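PDB 3NRG: TetR family transcriptional regulator from Chloroflexus aurantiacus, which probably binds cis-regulatory DNA through a helix-turn-helix motif and so controls transcription, as in other regulators of the TetR family. Local coordinates for residues A[125-128]-A[129-133]. Sequence-based numbering, arbitrary orientation.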
ATOM      1  N   GLU A 125      -7.782  16.241   1.552  1.00 64.87           N
ATOM      2  CA  GLU A 125      -8.136  15.203   2.529  1.00 63.61           C
ATOM      3  C   GLU A 125      -7.556  13.829   2.174  1.00 64.08           C
ATOM      4  O   GLU A 125      -7.114  13.109   3.066  1.00 63.28           O
ATOM      5  CB  GLU A 125      -9.669  15.135   2.776  1.00 66.06           C
ATOM      6  CG  GLU A 125     -10.515  14.779   1.552  1.00 77.43           C
ATOM      7  CD  GLU A 125     -10.854  15.919   0.607  1.00100.55           C
ATOM      8  OE1 GLU A 125     -10.486  17.080   0.903  1.00 92.04           O
ATOM      9  OE2 GLU A 125     -11.518  15.651  -0.421  1.00 96.89           O
ATOM     10  N   THR A 126      -7.515  13.486   0.871  1.00 58.68           N
ATOM     11  CA  THR A 126      -6.961  12.209   0.411  1.00 56.63           C
ATOM     12  C   THR A 126      -5.431  12.225   0.502  1.00 58.21           C
ATOM     13  O   THR A 126      -4.834  11.240   0.941  1.00 56.67           O
ATOM     14  CB  THR A 126      -7.451  11.885  -1.012  1.00 64.68           C
ATOM     15  OG1 THR A 126      -8.853  12.150  -1.103  1.00 67.59           O
ATOM     16  CG2 THR A 126      -7.167  10.438  -1.412  1.00 60.88           C
HETATM   17  N   MSE A 127      -4.800  13.356   0.094  1.00 54.01           N
HETATM   18  CA  MSE A 127      -3.347  13.524   0.140  1.00 52.61           C
HETATM   19  C   MSE A 127      -2.829  13.405   1.583  1.00 54.30           C
HETATM   20  O   MSE A 127      -1.820  12.738   1.817  1.00 52.73           O
HETATM   21  CB  MSE A 127      -2.939  14.875  -0.478  1.00 56.06           C
HETATM   22  CG  MSE A 127      -1.431  15.025  -0.668  1.00 63.19           C
HETATM   23 SE   MSE A 127      -0.710  13.781  -1.989  0.75 70.51          SE
HETATM   24  CE  MSE A 127      -1.226  14.747  -3.580  1.00 68.71           C
ATOM     25  N   GLN A 128      -3.553  14.016   2.549  1.00 51.00           N
ATOM     26  CA  GLN A 128      -3.209  13.992   3.975  1.00 50.56           C
ATOM     27  C   GLN A 128      -3.144  12.557   4.520  1.00 52.34           C
ATOM     28  O   GLN A 128      -2.177  12.204   5.190  1.00 51.04           O
ATOM     29  CB  GLN A 128      -4.224  14.830   4.784  1.00 53.26           C
ATOM     30  CG  GLN A 128      -3.924  14.922   6.291  1.00 62.44           C
ATOM     31  CD  GLN A 128      -2.710  15.767   6.601  1.00 78.74           C
ATOM     32  OE1 GLN A 128      -2.348  16.694   5.858  1.00 72.80           O
ATOM     33  NE2 GLN A 128      -2.082  15.491   7.733  1.00 70.60           N
ATOM     34  N   VAL A 129      -4.173  11.736   4.223  1.00 48.11           N
ATOM     35  CA  VAL A 129      -4.270  10.338   4.667  1.00 46.54           C
ATOM     36  C   VAL A 129      -3.146   9.476   4.048  1.00 46.62           C
ATOM     37  O   VAL A 129      -2.532   8.675   4.756  1.00 45.71           O
ATOM     38  CB  VAL A 129      -5.689   9.756   4.375  1.00 51.31           C
ATOM     39  CG1 VAL A 129      -5.744   8.249   4.634  1.00 50.42           C
ATOM     40  CG2 VAL A 129      -6.756  10.485   5.187  1.00 52.47           C
ATOM     41  N   ILE A 130      -2.863   9.671   2.739  1.00 40.81           N
ATOM     42  CA  ILE A 130      -1.823   8.918   2.025  1.00 38.73           C
ATOM     43  C   ILE A 130      -0.415   9.210   2.580  1.00 41.53           C
ATOM     44  O   ILE A 130       0.326   8.278   2.889  1.00 40.90           O
ATOM     45  CB  ILE A 130      -1.915   9.166   0.477  1.00 41.59           C
ATOM     46  CG1 ILE A 130      -3.247   8.601  -0.131  1.00 42.20           C
ATOM     47  CG2 ILE A 130      -0.663   8.649  -0.277  1.00 41.02           C
ATOM     48  CD1 ILE A 130      -3.382   6.989  -0.236  1.00 49.78           C
ATOM     49  N   ARG A 131      -0.069  10.496   2.733  1.00 37.97           N
ATOM     50  CA  ARG A 131       1.282  10.912   3.122  1.00 37.24           C
ATOM     51  C   ARG A 131       1.527  11.110   4.636  1.00 39.96           C
ATOM     52  O   ARG A 131       2.688  11.122   5.055  1.00 39.28           O
ATOM     53  CB  ARG A 131       1.714  12.167   2.333  1.00 38.08           C
ATOM     54  CG  ARG A 131       1.869  11.915   0.839  1.00 45.26           C
ATOM     55  CD  ARG A 131       2.413  13.122   0.111  1.00 52.76           C
ATOM     56  NE  ARG A 131       2.619  12.838  -1.310  1.00 60.20           N
ATOM     57  CZ  ARG A 131       3.064  13.728  -2.189  1.00 75.11           C
ATOM     58  NH1 ARG A 131       3.351  14.965  -1.805  1.00 67.16           N
ATOM     59  NH2 ARG A 131       3.220  13.390  -3.461  1.00 59.00           N
ATOM     60  N   HIS A 132       0.457  11.295   5.448  1.00 36.08           N
ATOM     61  CA  HIS A 132       0.625  11.561   6.892  1.00 36.11           C
ATOM     62  C   HIS A 132      -0.222  10.661   7.823  1.00 39.85           C
ATOM     63  O   HIS A 132      -0.105  10.767   9.048  1.00 38.93           O
ATOM     64  CB  HIS A 132       0.376  13.052   7.203  1.00 37.97           C
ATOM     65  CG  HIS A 132       1.313  13.973   6.489  1.00 41.84           C
ATOM     66  ND1 HIS A 132       0.933  14.638   5.335  1.00 44.32           N
ATOM     67  CD2 HIS A 132       2.604  14.267   6.757  1.00 43.44           C
ATOM     68  CE1 HIS A 132       1.990  15.335   4.960  1.00 43.93           C
ATOM     69  NE2 HIS A 132       3.023  15.136   5.780  1.00 43.93           N
ATOM     70  N   GLY A 133      -1.049   9.789   7.235  1.00 36.23           N
ATOM     71  CA  GLY A 133      -1.946   8.907   7.980  1.00 35.57           C
ATOM     72  C   GLY A 133      -1.241   7.905   8.868  1.00 37.42           C
ATOM     73  O   GLY A 133      -1.507   7.856  10.074  1.00 37.62           O
TER
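The guanidinium of Arg-131 carries the selenium of Met-127, a selenomethionine, over one of its faces, displaced toward the rim, with SE of Met-127 3.5 Å from NE of Arg-131. The side chains run alongside each other in the same direction: Arg-131 is extended from CG to NE, whereas Met-127 sends CG away from its own amide nitrogen (chi1 -171°) and then bends twice, so that its end comes nearer the arginine. One residue on, the planes of the Gln-128 amide and the His-132 ring are tilted by 18° although their side chains cross at about a right angle; NE2 of Gln-128 comes within 3.5 Å of CB of His-132, while OE1 meets the ring obliquely. Both pairs illustrate i to i+4 packing along a helix, and each is accompanied by a backbone hydrogen bond: Arg-131 N reaches Met-127 O at 3.0 Å, His-132 N reaches Gln-128 O at 2.8 Å, the latter more bent (139° at the hydrogen). NE of Arg-131 also donates to the carbonyl of Ala-115, which helps fix the plane presented to selenium. Cutting the side chain back to an alanine is likely to deprive that carbonyl of this donor and the selenium of its flat neighbour. In the C-terminal TetR-like region, these first turns of surface helix 124-147 join the preceding loop, Met-127 touching Val-120 and Leu-122, and helix 57-78, Thr-126 packing on Ile-65 and Ile-130 on Ile-69.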